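Local coordinates for cell wall surface anchor family protein (PDB 3TXA) that probably mediates adhesion to the host at the tip of the Group B Streptococcus pilus, through a metal-binding von Willebrand factor A domain carried on an Ig-like domain, at residues Thr164-Lys169 with Lys531-Ile536; Glu157-Gly162 with Gly621-Leu626; Lys151-Ile156 with Asp629-Asp634; Arg132-Gly137 with Thr660-Pro665. One frame throughout, in Å; residues are numbered along the deposited sequence.

The long strand 153-168 ties three of the contacts together. In interactions 3 and 2 it pairs with strand 623-632 along the Ig-like domain, their centres about 22 Å apart; its far end then meets helix 525-536 of the von Willebrand factor A domain in interaction 1, centred about 26 Å from interaction 2. Interaction 4 lies about 12 Å from interaction 2, centre to centre, and touches it where Phe664 CZ is 3.6 Å from Leu158 CD2. Interactions 2, 3 and 4 thus lie within the Ig-like part, while interaction 1 marks its junction with the A domain. All four lie away from the annotated metal sites, although bound cadmium is about 6 Å from the Gln622 side chain and about 9 Å from that of Lys534.

Interaction 1: residues Thr164-Lys169 with Lys531-Ile536; sequences TTVETK and KYFKTI
The ring of Phe533 is the first part of the helical segment to meet the strand: its CZ approaches Val166 CG2 obliquely at 4.5 Å, a loose apolar contact. With CG anti to the backbone N (chi1 -173°), the ring reaches nearer to strand 164-168 than its CB direction alone would suggest. From Lys534 on, backbone carbonyls take over, and Lys169 is their main partner. Its CG stands beside its own backbone N and the chain beyond is extended, which carries the ammonium back along the C-terminal part of the helical segment. There Lys169 NZ makes a weak hydrogen bond of 3.2 Å with Lys534 O. On the way, Lys169 CD passes 3.7 Å from Thr535 O. The CB of Ile536 points away from the strand, which the residue meets through its carbonyl. Lys169 N donates to Ile536 O at 3.0 Å, from a position tilted 28° out of the carbonyl plane, and Thr168 CA adds a C-H...O contact of 3.4 Å to the same Ile536 O. The chain leading into strand 175-182 of the von Willebrand factor A domain is thus held against helix 525-536. Phe533 also packs on Leu208 and Ile212 of helix 197-212 and on Leu331 and Phe333 of strand 329-336, while strand 537-541, next in the chain, pairs with Thr165 and Glu167.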
loop_
_atom_site.group_PDB
_atom_site.type_symbol
_atom_site.label_atom_id
_atom_site.label_comp_id
_atom_site.label_asym_id
_atom_site.label_seq_id
_atom_site.Cartn_x
_atom_site.Cartn_y
_atom_site.Cartn_z
ATOM N N THR A 164 -8.712 12.552 7.469
ATOM C CA THR A 164 -7.567 12.092 8.247
ATOM C C THR A 164 -6.322 12.360 7.403
ATOM O O THR A 164 -6.404 12.399 6.169
ATOM C CB THR A 164 -7.653 10.591 8.637
ATOM O OG1 THR A 164 -8.853 10.342 9.381
ATOM C CG2 THR A 164 -6.468 10.187 9.502
ATOM N N THR A 165 -5.194 12.626 8.055
ATOM C CA THR A 165 -3.898 12.500 7.373
ATOM C C THR A 165 -2.934 11.800 8.261
ATOM O O THR A 165 -3.194 11.541 9.446
ATOM C CB THR A 165 -3.207 13.832 6.997
ATOM O OG1 THR A 165 -3.611 14.860 7.920
ATOM C CG2 THR A 165 -3.417 14.236 5.482
ATOM N N VAL A 166 -1.811 11.480 7.642
ATOM C CA VAL A 166 -0.628 11.112 8.359
ATOM C C VAL A 166 0.383 12.243 8.194
ATOM O O VAL A 166 0.634 12.720 7.081
ATOM C CB VAL A 166 -0.102 9.760 7.893
ATOM C CG1 VAL A 166 -0.872 8.701 8.568
ATOM C CG2 VAL A 166 -0.238 9.618 6.404
ATOM N N GLU A 167 0.889 12.710 9.335
ATOM C CA GLU A 167 1.981 13.690 9.401
ATOM C C GLU A 167 3.128 12.881 9.951
ATOM O O GLU A 167 2.924 12.002 10.803
ATOM C CB GLU A 167 1.659 14.880 10.341
ATOM C CG GLU A 167 0.406 15.768 9.967
ATOM C CD GLU A 167 0.654 16.828 8.852
ATOM O OE1 GLU A 167 1.616 17.626 8.974
ATOM O OE2 GLU A 167 -0.126 16.885 7.863
ATOM N N THR A 168 4.327 13.148 9.459
ATOM C CA THR A 168 5.480 12.351 9.881
ATOM C C THR A 168 6.085 12.956 11.141
ATOM O O THR A 168 6.343 14.159 11.188
ATOM C CB THR A 168 6.502 12.264 8.752
ATOM O OG1 THR A 168 7.729 12.895 9.150
ATOM C CG2 THR A 168 5.925 12.944 7.490
ATOM N N LYS A 169 6.290 12.119 12.153
ATOM C CA LYS A 169 6.738 12.560 13.474
ATOM C C LYS A 169 7.956 13.504 13.455
ATOM O O LYS A 169 7.894 14.630 13.981
ATOM C CB LYS A 169 7.000 11.357 14.360
ATOM C CG LYS A 169 5.751 10.602 14.685
ATOM C CD LYS A 169 6.082 9.337 15.427
ATOM C CE LYS A 169 4.829 8.679 15.944
ATOM N NZ LYS A 169 5.150 7.481 16.748
ATOM N N LYS A 531 1.996 -1.143 12.181
ATOM C CA LYS A 531 2.829 -0.841 13.335
ATOM C C LYS A 531 4.055 -0.036 12.876
ATOM O O LYS A 531 4.272 1.116 13.307
ATOM C CB LYS A 531 3.298 -2.115 14.041
ATOM C CG LYS A 531 2.217 -2.799 14.821
ATOM C CD LYS A 531 2.783 -3.715 15.965
ATOM C CE LYS A 531 1.639 -4.331 16.899
ATOM N NZ LYS A 531 0.913 -5.578 16.387
ATOM N N TYR A 532 4.840 -0.645 11.981
ATOM C CA TYR A 532 6.038 -0.034 11.440
ATOM C C TYR A 532 5.782 1.325 10.845
ATOM O O TYR A 532 6.548 2.247 11.079
ATOM C CB TYR A 532 6.689 -0.940 10.414
ATOM C CG TYR A 532 7.356 -2.168 11.000
ATOM C CD1 TYR A 532 8.135 -2.096 12.166
ATOM C CD2 TYR A 532 7.231 -3.403 10.363
ATOM C CE1 TYR A 532 8.754 -3.230 12.686
ATOM C CE2 TYR A 532 7.842 -4.539 10.877
ATOM C CZ TYR A 532 8.605 -4.443 12.032
ATOM O OH TYR A 532 9.204 -5.584 12.492
ATOM N N PHE A 533 4.713 1.483 10.087
ATOM C CA PHE A 533 4.480 2.785 9.488
ATOM C C PHE A 533 4.214 3.843 10.576
ATOM O O PHE A 533 4.445 5.044 10.364
ATOM C CB PHE A 533 3.319 2.726 8.527
ATOM C CG PHE A 533 3.118 3.981 7.739
ATOM C CD1 PHE A 533 4.193 4.711 7.279
ATOM C CD2 PHE A 533 1.849 4.406 7.408
ATOM C CE1 PHE A 533 4.001 5.865 6.512
ATOM C CE2 PHE A 533 1.649 5.574 6.635
ATOM C CZ PHE A 533 2.726 6.298 6.195
ATOM N N LYS A 534 3.732 3.368 11.729
ATOM C CA LYS A 534 3.217 4.201 12.822
ATOM C C LYS A 534 4.381 4.795 13.606
ATOM O O LYS A 534 4.303 5.937 14.049
ATOM C CB LYS A 534 2.326 3.368 13.749
ATOM C CG LYS A 534 0.919 3.938 13.969
ATOM C CD LYS A 534 -0.088 3.449 12.940
ATOM C CE LYS A 534 -1.443 3.160 13.597
ATOM N NZ LYS A 534 -1.370 1.950 14.507
ATOM N N THR A 535 5.419 3.981 13.809
ATOM C CA THR A 535 6.813 4.392 13.995
ATOM C C THR A 535 7.223 5.682 13.292
ATOM O O THR A 535 7.935 6.474 13.869
ATOM C CB THR A 535 7.655 3.240 13.511
ATOM O OG1 THR A 535 7.549 2.209 14.488
ATOM C CG2 THR A 535 9.151 3.584 13.238
ATOM N N ILE A 536 6.761 5.923 12.078
ATOM C CA ILE A 536 7.200 7.081 11.306
ATOM C C ILE A 536 6.146 8.172 11.249
ATOM O O ILE A 536 6.465 9.335 11.083
ATOM C CB ILE A 536 7.593 6.662 9.845
ATOM C CG1 ILE A 536 8.704 5.603 9.833
ATOM C CG2 ILE A 536 7.968 7.839 8.966
ATOM C CD1 ILE A 536 10.006 5.996 10.523
#

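Interaction 2: residues Glu157-Gly162 with Gly621-Leu626; sequences ELTVEG and GQKVVL
Thr159 and Val625 stand side by side and point the same way, with Thr159 CG2 3.8 Å from Val625 CG1. The carboxylate arm of Glu157, extended with CG anti to the backbone N (chi1 165°), slants across the same valine, its CG 3.6 Å from Val625 CG1, and its OE2 forms a salt bridge with Lys142. Further along this face Lys623 runs obliquely over its neighbours: its CG lies 3.9 Å from Glu161 CB and its CE 3.9 Å from Thr159 CB. The charged ends do not meet, Lys623 NZ remaining 5.5 Å from Glu161 OE1. These pairs belong to an antiparallel ladder in one sheet of the Ig-like beta sandwich, where Leu158-Leu626 and Val160-Val624 are hydrogen-bonded pairs and Thr159-Val625 and Glu161-Lys623 are non-hydrogen-bonded pairs. Reciprocal N-H...O bonds join both hydrogen-bonded pairs, and Gly162 N adds another to Gln622 O (3.2 Å). The opposite face is apolar: Leu158 CB meets Leu626 CB at 4.1 Å, and Val160 CB meets Val624 CG2 at 3.9 Å. Leu158 and Val160 also pack on Val548 of strand 543-551 and on Phe664, while Val624 rests on Leu616 and Leu618 of strand 610-618.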
loop_
_atom_site.group_PDB
_atom_site.type_symbol
_atom_site.label_atom_id
_atom_site.label_comp_id
_atom_site.label_asym_id
_atom_site.label_seq_id
_atom_site.Cartn_x
_atom_site.Cartn_y
_atom_site.Cartn_z
ATOM N N GLU A 157 -31.315 20.781 6.599
ATOM C CA GLU A 157 -30.315 19.760 6.861
ATOM C C GLU A 157 -28.909 20.389 6.861
ATOM O O GLU A 157 -28.567 21.195 5.976
ATOM C CB GLU A 157 -30.412 18.597 5.856
ATOM C CG GLU A 157 -29.185 17.678 5.835
ATOM C CD GLU A 157 -29.320 16.455 4.936
ATOM O OE1 GLU A 157 -29.938 15.461 5.384
ATOM O OE2 GLU A 157 -28.770 16.454 3.802
ATOM N N LEU A 158 -28.113 20.005 7.861
ATOM C CA LEU A 158 -26.753 20.470 8.027
ATOM C C LEU A 158 -25.880 19.233 8.181
ATOM O O LEU A 158 -26.243 18.311 8.917
ATOM C CB LEU A 158 -26.671 21.321 9.289
ATOM C CG LEU A 158 -25.684 22.473 9.320
ATOM C CD1 LEU A 158 -26.425 23.796 9.456
ATOM C CD2 LEU A 158 -24.789 22.306 10.486
ATOM N N THR A 159 -24.740 19.197 7.491
ATOM C CA THR A 159 -23.852 18.015 7.493
ATOM C C THR A 159 -22.395 18.446 7.570
ATOM O O THR A 159 -22.024 19.510 7.055
ATOM C CB THR A 159 -23.983 17.159 6.208
ATOM O OG1 THR A 159 -23.443 17.884 5.099
ATOM C CG2 THR A 159 -25.454 16.779 5.898
ATOM N N VAL A 160 -21.578 17.609 8.209
ATOM C CA VAL A 160 -20.156 17.863 8.407
ATOM C C VAL A 160 -19.430 16.533 8.257
ATOM O O VAL A 160 -19.750 15.566 8.956
ATOM C CB VAL A 160 -19.864 18.464 9.824
ATOM C CG1 VAL A 160 -18.372 18.765 10.015
ATOM C CG2 VAL A 160 -20.696 19.727 10.075
ATOM N N GLU A 161 -18.466 16.481 7.341
ATOM C CA GLU A 161 -17.650 15.283 7.149
ATOM C C GLU A 161 -16.195 15.688 7.250
ATOM O O GLU A 161 -15.801 16.733 6.720
ATOM C CB GLU A 161 -17.940 14.649 5.790
ATOM C CG GLU A 161 -17.335 13.259 5.572
ATOM C CD GLU A 161 -17.626 12.711 4.159
ATOM O OE1 GLU A 161 -18.542 13.265 3.479
ATOM O OE2 GLU A 161 -16.943 11.737 3.730
ATOM N N GLY A 162 -15.402 14.864 7.923
ATOM C CA GLY A 162 -14.017 15.197 8.197
ATOM C C GLY A 162 -13.001 14.362 7.436
ATOM O O GLY A 162 -13.367 13.486 6.640
ATOM N N GLY A 621 -14.185 9.857 6.450
ATOM C CA GLY A 621 -15.464 9.205 6.193
ATOM C C GLY A 621 -16.354 9.080 7.426
ATOM O O GLY A 621 -17.092 8.103 7.575
ATOM N N GLN A 622 -16.263 10.059 8.326
ATOM C CA GLN A 622 -17.168 10.156 9.461
ATOM C C GLN A 622 -17.966 11.437 9.218
ATOM O O GLN A 622 -17.399 12.491 8.891
ATOM C CB GLN A 622 -16.406 10.123 10.773
ATOM C CG GLN A 622 -15.608 8.832 10.966
ATOM C CD GLN A 622 -14.950 8.722 12.348
ATOM O OE1 GLN A 622 -14.479 9.714 12.903
ATOM N NE2 GLN A 622 -14.923 7.520 12.908
ATOM N N LYS A 623 -19.295 11.308 9.277
ATOM C CA LYS A 623 -20.224 12.357 8.828
ATOM C C LYS A 623 -21.376 12.422 9.819
ATOM O O LYS A 623 -21.818 11.392 10.342
ATOM C CB LYS A 623 -20.757 12.053 7.424
ATOM C CG LYS A 623 -21.456 13.195 6.753
ATOM C CD LYS A 623 -22.352 12.709 5.615
ATOM C CE LYS A 623 -22.760 13.852 4.627
ATOM N NZ LYS A 623 -23.980 13.518 3.763
ATOM N N VAL A 624 -21.848 13.638 10.082
ATOM C CA VAL A 624 -22.961 13.841 11.002
ATOM C C VAL A 624 -24.016 14.694 10.310
ATOM O O VAL A 624 -23.685 15.591 9.511
ATOM C CB VAL A 624 -22.509 14.524 12.298
ATOM C CG1 VAL A 624 -21.587 13.608 13.096
ATOM C CG2 VAL A 624 -21.847 15.872 11.981
ATOM N N VAL A 625 -25.283 14.418 10.590
ATOM C CA VAL A 625 -26.317 15.115 9.873
ATOM C C VAL A 625 -27.273 15.658 10.883
ATOM O O VAL A 625 -27.779 14.898 11.717
ATOM C CB VAL A 625 -27.080 14.170 8.894
ATOM C CG1 VAL A 625 -28.091 14.973 8.017
ATOM C CG2 VAL A 625 -26.110 13.362 8.032
ATOM N N LEU A 626 -27.502 16.970 10.822
ATOM C CA LEU A 626 -28.431 17.652 11.716
ATOM C C LEU A 626 -29.604 18.099 10.890
ATOM O O LEU A 626 -29.406 18.793 9.880
ATOM C CB LEU A 626 -27.797 18.888 12.361
ATOM C CG LEU A 626 -28.710 19.689 13.288
ATOM C CD1 LEU A 626 -28.890 18.984 14.606
ATOM C CD2 LEU A 626 -28.181 21.070 13.516
#

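Interaction 3: residues Lys151-Ile156 with Asp629-Asp634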
loop_
_atom_site.group_PDB
_atom_site.type_symbol
_atom_site.label_atom_id
_atom_site.label_comp_id
_atom_site.label_asym_id
_atom_site.label_seq_id
_atom_site.Cartn_x
_atom_site.Cartn_y
_atom_site.Cartn_z
ATOM N N LYS A 151 -47.683 27.735 4.395
ATOM C CA LYS A 151 -47.362 28.369 5.668
ATOM C C LYS A 151 -45.856 28.646 5.867
ATOM O O LYS A 151 -45.456 29.228 6.894
ATOM C CB LYS A 151 -47.946 27.557 6.834
ATOM C CG LYS A 151 -49.393 27.906 7.206
ATOM C CD LYS A 151 -49.677 27.505 8.669
ATOM C CE LYS A 151 -51.035 28.007 9.191
ATOM N NZ LYS A 151 -52.141 27.127 8.728
ATOM N N ASN A 152 -45.047 28.248 4.878
ATOM C CA ASN A 152 -43.596 28.529 4.846
ATOM C C ASN A 152 -42.769 27.717 5.839
ATOM O O ASN A 152 -41.885 28.240 6.531
ATOM C CB ASN A 152 -43.310 30.024 5.017
ATOM C CG ASN A 152 -43.770 30.844 3.833
ATOM O OD1 ASN A 152 -43.555 30.480 2.667
ATOM N ND2 ASN A 152 -44.397 31.973 4.125
ATOM N N LYS A 153 -43.074 26.428 5.892
ATOM C CA LYS A 153 -42.433 25.532 6.827
ATOM C C LYS A 153 -41.473 24.607 6.097
ATOM O O LYS A 153 -41.879 23.785 5.248
ATOM C CB LYS A 153 -43.471 24.745 7.634
ATOM C CG LYS A 153 -44.343 25.606 8.525
ATOM C CD LYS A 153 -45.254 24.752 9.371
ATOM C CE LYS A 153 -46.289 25.620 10.048
ATOM N NZ LYS A 153 -47.021 24.876 11.100
ATOM N N TYR A 154 -40.192 24.764 6.448
ATOM C CA TYR A 154 -39.110 24.038 5.807
ATOM C C TYR A 154 -38.249 23.265 6.811
ATOM O O TYR A 154 -38.216 23.602 7.998
ATOM C CB TYR A 154 -38.245 24.988 4.985
ATOM C CG TYR A 154 -38.995 25.880 4.008
ATOM C CD1 TYR A 154 -39.290 27.213 4.342
ATOM C CD2 TYR A 154 -39.383 25.408 2.745
ATOM C CE1 TYR A 154 -39.969 28.049 3.452
ATOM C CE2 TYR A 154 -40.058 26.239 1.835
ATOM C CZ TYR A 154 -40.349 27.557 2.198
ATOM O OH TYR A 154 -41.015 28.395 1.326
ATOM N N LYS A 155 -37.571 22.230 6.299
ATOM C CA LYS A 155 -36.714 21.351 7.068
ATOM C C LYS A 155 -35.278 21.539 6.602
ATOM O O LYS A 155 -34.924 21.138 5.487
ATOM C CB LYS A 155 -37.129 19.905 6.846
ATOM C CG LYS A 155 -36.414 18.893 7.684
ATOM C CD LYS A 155 -37.050 17.527 7.514
ATOM C CE LYS A 155 -37.313 16.866 8.861
ATOM N NZ LYS A 155 -38.218 17.680 9.755
ATOM N N ILE A 156 -34.456 22.139 7.469
ATOM C CA ILE A 156 -33.038 22.362 7.202
ATOM C C ILE A 156 -32.224 21.115 7.502
ATOM O O ILE A 156 -32.430 20.463 8.516
ATOM C CB ILE A 156 -32.480 23.552 8.035
ATOM C CG1 ILE A 156 -33.350 24.808 7.873
ATOM C CG2 ILE A 156 -31.026 23.843 7.686
ATOM C CD1 ILE A 156 -33.503 25.347 6.455
ATOM N N ASP A 629 -36.515 22.075 12.131
ATOM C CA ASP A 629 -37.565 22.787 11.374
ATOM C C ASP A 629 -37.564 24.317 11.568
ATOM O O ASP A 629 -37.221 24.821 12.650
ATOM C CB ASP A 629 -38.945 22.199 11.671
ATOM C CG ASP A 629 -39.077 20.737 11.218
ATOM O OD1 ASP A 629 -38.539 20.388 10.143
ATOM O OD2 ASP A 629 -39.718 19.925 11.933
ATOM N N VAL A 630 -37.926 25.054 10.515
ATOM C CA VAL A 630 -38.026 26.518 10.584
ATOM C C VAL A 630 -39.312 27.033 9.936
ATOM O O VAL A 630 -39.935 26.348 9.130
ATOM C CB VAL A 630 -36.809 27.236 9.934
ATOM C CG1 VAL A 630 -35.546 26.997 10.718
ATOM C CG2 VAL A 630 -36.603 26.769 8.523
ATOM N N ARG A 631 -39.696 28.247 10.301
ATOM C CA ARG A 631 -40.838 28.930 9.704
ATOM C C ARG A 631 -40.454 30.381 9.454
ATOM O O ARG A 631 -39.757 31.003 10.270
ATOM C CB ARG A 631 -42.051 28.899 10.644
ATOM C CG ARG A 631 -43.424 28.884 9.952
ATOM C CD ARG A 631 -44.492 29.534 10.810
ATOM N NE ARG A 631 -44.360 30.997 10.755
ATOM C CZ ARG A 631 -44.732 31.845 11.718
ATOM N NH1 ARG A 631 -44.553 33.158 11.557
ATOM N NH2 ARG A 631 -45.270 31.390 12.845
ATOM N N LEU A 632 -40.907 30.918 8.324
ATOM C CA LEU A 632 -40.673 32.315 8.004
ATOM C C LEU A 632 -41.608 33.183 8.826
ATOM O O LEU A 632 -42.816 32.962 8.838
ATOM C CB LEU A 632 -40.861 32.549 6.514
ATOM C CG LEU A 632 -40.760 33.990 6.023
ATOM C CD1 LEU A 632 -39.639 34.179 5.012
ATOM C CD2 LEU A 632 -42.110 34.375 5.445
ATOM N N LYS A 633 -41.040 34.158 9.529
ATOM C CA LYS A 633 -41.799 35.003 10.449
ATOM C C LYS A 633 -42.892 35.792 9.731
ATOM O O LYS A 633 -42.760 36.073 8.534
ATOM C CB LYS A 633 -40.852 35.949 11.182
ATOM C CG LYS A 633 -39.985 35.260 12.210
ATOM C CD LYS A 633 -39.245 36.269 13.034
ATOM C CE LYS A 633 -39.153 35.823 14.472
ATOM N NZ LYS A 633 -38.186 36.680 15.208
ATOM N N ASP A 634 -43.957 36.144 10.458
ATOM C CA ASP A 634 -45.119 36.872 9.872
ATOM C C ASP A 634 -44.803 38.261 9.253
ATOM O O ASP A 634 -45.418 38.645 8.249
ATOM C CB ASP A 634 -46.281 36.999 10.884
ATOM C CG ASP A 634 -46.865 35.647 11.296
ATOM O OD1 ASP A 634 -47.285 34.852 10.413
ATOM O OD2 ASP A 634 -46.914 35.391 12.523
#
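An antiparallel ladder pairs Lys153, Tyr154 and Lys155 with Arg631, Val630 and Asp629, at the end of the Ig-like sheet where strand 153-168 begins and strand 623-632 finishes. Tyr154 and Val630 form the hydrogen-bonded pair, with Val630 N donating to Tyr154 O at 2.9 Å and Tyr154 N to Val630 O at 3.1 Å. Beyond it the ladder fades: Leu632 N makes just a weak bond to Asn152 O. Opposite Asp148, Asn152 (positive phi, 73°) and Lys153 form a G1 beta bulge in the hairpin connection between strands 137-146 and 153-168. The side chain of Asn152 lies alongside Leu632, CB to CB at 3.8 Å, while its OD1 accepts from Lys120. On the face of Tyr154 and Val630, Val630 CG2 meets Ile156 CG1 at 3.9 Å, the two side chains crossing at about a right angle, and Tyr154 and Leu632 share Ile669 as a further neighbour.

The face bearing Lys153, Lys155, Asp629 and Arg631 is polar. Lys155 bends at chi3 and chi4 (-132° and 59°), which curls its ammonium back onto the carboxylate of Asp629; NZ forms a salt bridge of 2.8 Å with OD1, on the syn lone pair. Asn147 gives the same oxygen a weak second bond. Lys153 CG touches Arg631 CG obliquely, whereas the guanidinium of Arg631 turns along its own strand, forms a salt bridge with Glu557 through NH2, and grips Leu632 O side-on with NE (3.1 Å) and NH1 (3.2 Å), both from the same face of the carbonyl plane.

Interaction 4: residues Arg132-Gly137 with Thr660-Pro665; sequences REIAEG and TIRDFP
Charge pairing dominates where Arg662 grips Glu136 side-on with two nitrogens, one to each carboxylate oxygen. Arg662 NE reaches Glu136 OE1 at 2.7 Å on its syn side, somewhat out of the carboxylate plane. The second bond, Arg662 NH1 to Glu136 OE2, is 2.8 Å long and nearly straight, using the syn lone pair and lying in the guanidinium plane. The two planes are 34° apart, so the fork is twisted, and the bends at chi2 of Glu136 (83°) and Arg662 (-68°) bring the groups together. Glu136 occupies the type I turn Ile134-Gly137, which joins strands 132-134 and 137-146 in a hairpin of the Ig-like domain; strand 662-663 is the outermost strand of a different sheet, so side chains rather than a backbone ladder bridge the gap. Apolar contacts flank the ion pair: Ile134 CD1 meets the aliphatic part of Arg662 at CG, 3.9 Å away, and Thr660 CG2 sits over one face of the Arg662 guanidinium, offset toward its rim. A further polar approach brings Arg132 NH2 within 2.9 Å of Asp663 O. The Arg132 guanidinium also forms a salt bridge with Asp100 and a cation-pi contact with Tyr98, while the carboxylate of Asp663 pairs with Arg647.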
loop_
_atom_site.group_PDB
_atom_site.type_symbol
_atom_site.label_atom_id
_atom_site.label_comp_id
_atom_site.label_asym_id
_atom_site.label_seq_id
_atom_site.Cartn_x
_atom_site.Cartn_y
_atom_site.Cartn_z
ATOM N N ARG A 132 -19.666 21.502 0.273
ATOM C CA ARG A 132 -18.602 22.468 0.111
ATOM C C ARG A 132 -17.333 21.869 0.696
ATOM O O ARG A 132 -17.274 21.568 1.895
ATOM C CB ARG A 132 -18.928 23.759 0.840
ATOM C CG ARG A 132 -17.918 24.838 0.588
ATOM C CD ARG A 132 -17.617 25.635 1.819
ATOM N NE ARG A 132 -17.001 26.914 1.462
ATOM C CZ ARG A 132 -16.479 27.789 2.324
ATOM N NH1 ARG A 132 -15.955 28.915 1.866
ATOM N NH2 ARG A 132 -16.471 27.551 3.636
ATOM N N GLU A 133 -16.315 21.678 -0.142
ATOM C CA GLU A 133 -15.046 21.157 0.354
ATOM C C GLU A 133 -14.303 22.260 1.078
ATOM O O GLU A 133 -14.275 23.421 0.647
ATOM C CB GLU A 133 -14.184 20.559 -0.754
ATOM C CG GLU A 133 -13.149 19.554 -0.209
ATOM C CD GLU A 133 -12.103 19.074 -1.232
ATOM O OE1 GLU A 133 -12.151 19.509 -2.413
ATOM O OE2 GLU A 133 -11.229 18.253 -0.833
ATOM N N ILE A 134 -13.749 21.881 2.216
ATOM C CA ILE A 134 -12.911 22.738 2.997
ATOM C C ILE A 134 -11.703 21.907 3.407
ATOM O O ILE A 134 -11.723 20.682 3.291
ATOM C CB ILE A 134 -13.652 23.278 4.240
ATOM C CG1 ILE A 134 -14.299 22.150 5.041
ATOM C CG2 ILE A 134 -14.691 24.307 3.839
ATOM C CD1 ILE A 134 -14.474 22.476 6.496
ATOM N N ALA A 135 -10.650 22.554 3.889
ATOM C CA ALA A 135 -9.445 21.817 4.240
ATOM C C ALA A 135 -9.689 20.732 5.295
ATOM O O ALA A 135 -8.943 19.755 5.376
ATOM C CB ALA A 135 -8.357 22.776 4.697
ATOM N N GLU A 136 -10.715 20.904 6.123
ATOM C CA GLU A 136 -10.975 19.894 7.171
ATOM C C GLU A 136 -12.007 18.838 6.748
ATOM O O GLU A 136 -12.191 17.827 7.426
ATOM C CB GLU A 136 -11.322 20.531 8.520
ATOM C CG GLU A 136 -10.195 21.357 9.144
ATOM C CD GLU A 136 -10.109 22.793 8.596
ATOM O OE1 GLU A 136 -10.970 23.209 7.780
ATOM O OE2 GLU A 136 -9.157 23.504 8.987
ATOM N N GLY A 137 -12.656 19.079 5.614
ATOM C CA GLY A 137 -13.564 18.105 5.040
ATOM C C GLY A 137 -14.663 18.710 4.199
ATOM O O GLY A 137 -14.433 19.510 3.293
ATOM N N THR A 660 -9.709 29.403 13.695
ATOM C CA THR A 660 -9.997 28.762 12.412
ATOM C C THR A 660 -11.510 28.591 12.254
ATOM O O THR A 660 -12.122 27.809 12.982
ATOM C CB THR A 660 -9.312 27.383 12.314
ATOM O OG1 THR A 660 -8.017 27.434 12.930
ATOM C CG2 THR A 660 -9.191 26.921 10.854
ATOM N N ILE A 661 -12.105 29.316 11.310
ATOM C CA ILE A 661 -13.549 29.381 11.200
ATOM C C ILE A 661 -14.031 29.261 9.751
ATOM O O ILE A 661 -13.680 30.088 8.906
ATOM C CB ILE A 661 -14.094 30.658 11.907
ATOM C CG1 ILE A 661 -14.351 30.372 13.404
ATOM C CG2 ILE A 661 -15.393 31.182 11.270
ATOM C CD1 ILE A 661 -13.470 31.153 14.410
ATOM N N ARG A 662 -14.855 28.243 9.478
ATOM C CA ARG A 662 -15.308 27.913 8.112
ATOM C C ARG A 662 -16.766 28.258 7.920
ATOM O O ARG A 662 -17.559 27.983 8.801
ATOM C CB ARG A 662 -15.132 26.418 7.855
ATOM C CG ARG A 662 -13.769 25.878 8.219
ATOM C CD ARG A 662 -12.719 26.442 7.288
ATOM N NE ARG A 662 -11.404 25.868 7.554
ATOM C CZ ARG A 662 -10.260 26.470 7.265
ATOM N NH1 ARG A 662 -9.121 25.876 7.557
ATOM N NH2 ARG A 662 -10.269 27.668 6.694
ATOM N N ASP A 663 -17.135 28.851 6.788
ATOM C CA ASP A 663 -18.541 29.234 6.582
ATOM C C ASP A 663 -19.352 28.091 5.977
ATOM O O ASP A 663 -18.789 27.188 5.345
ATOM C CB ASP A 663 -18.697 30.531 5.766
ATOM C CG ASP A 663 -18.731 31.800 6.655
ATOM O OD1 ASP A 663 -19.764 32.512 6.682
ATOM O OD2 ASP A 663 -17.726 32.106 7.334
ATOM N N PHE A 664 -20.660 28.099 6.230
ATOM C CA PHE A 664 -21.583 27.135 5.640
ATOM C C PHE A 664 -22.322 27.946 4.593
ATOM O O PHE A 664 -22.540 29.145 4.776
ATOM C CB PHE A 664 -22.627 26.632 6.665
ATOM C CG PHE A 664 -22.236 25.381 7.452
ATOM C CD1 PHE A 664 -21.516 25.475 8.644
ATOM C CD2 PHE A 664 -22.678 24.130 7.056
ATOM C CE1 PHE A 664 -21.196 24.338 9.392
ATOM C CE2 PHE A 664 -22.366 22.986 7.798
ATOM C CZ PHE A 664 -21.630 23.088 8.959
ATOM N N PRO A 665 -22.716 27.305 3.488
ATOM C CA PRO A 665 -23.621 28.034 2.617
ATOM C C PRO A 665 -25.012 28.138 3.273
ATOM O O PRO A 665 -25.373 27.298 4.086
ATOM C CB PRO A 665 -23.653 27.172 1.353
ATOM C CG PRO A 665 -23.332 25.786 1.813
ATOM C CD PRO A 665 -22.491 25.914 3.043
#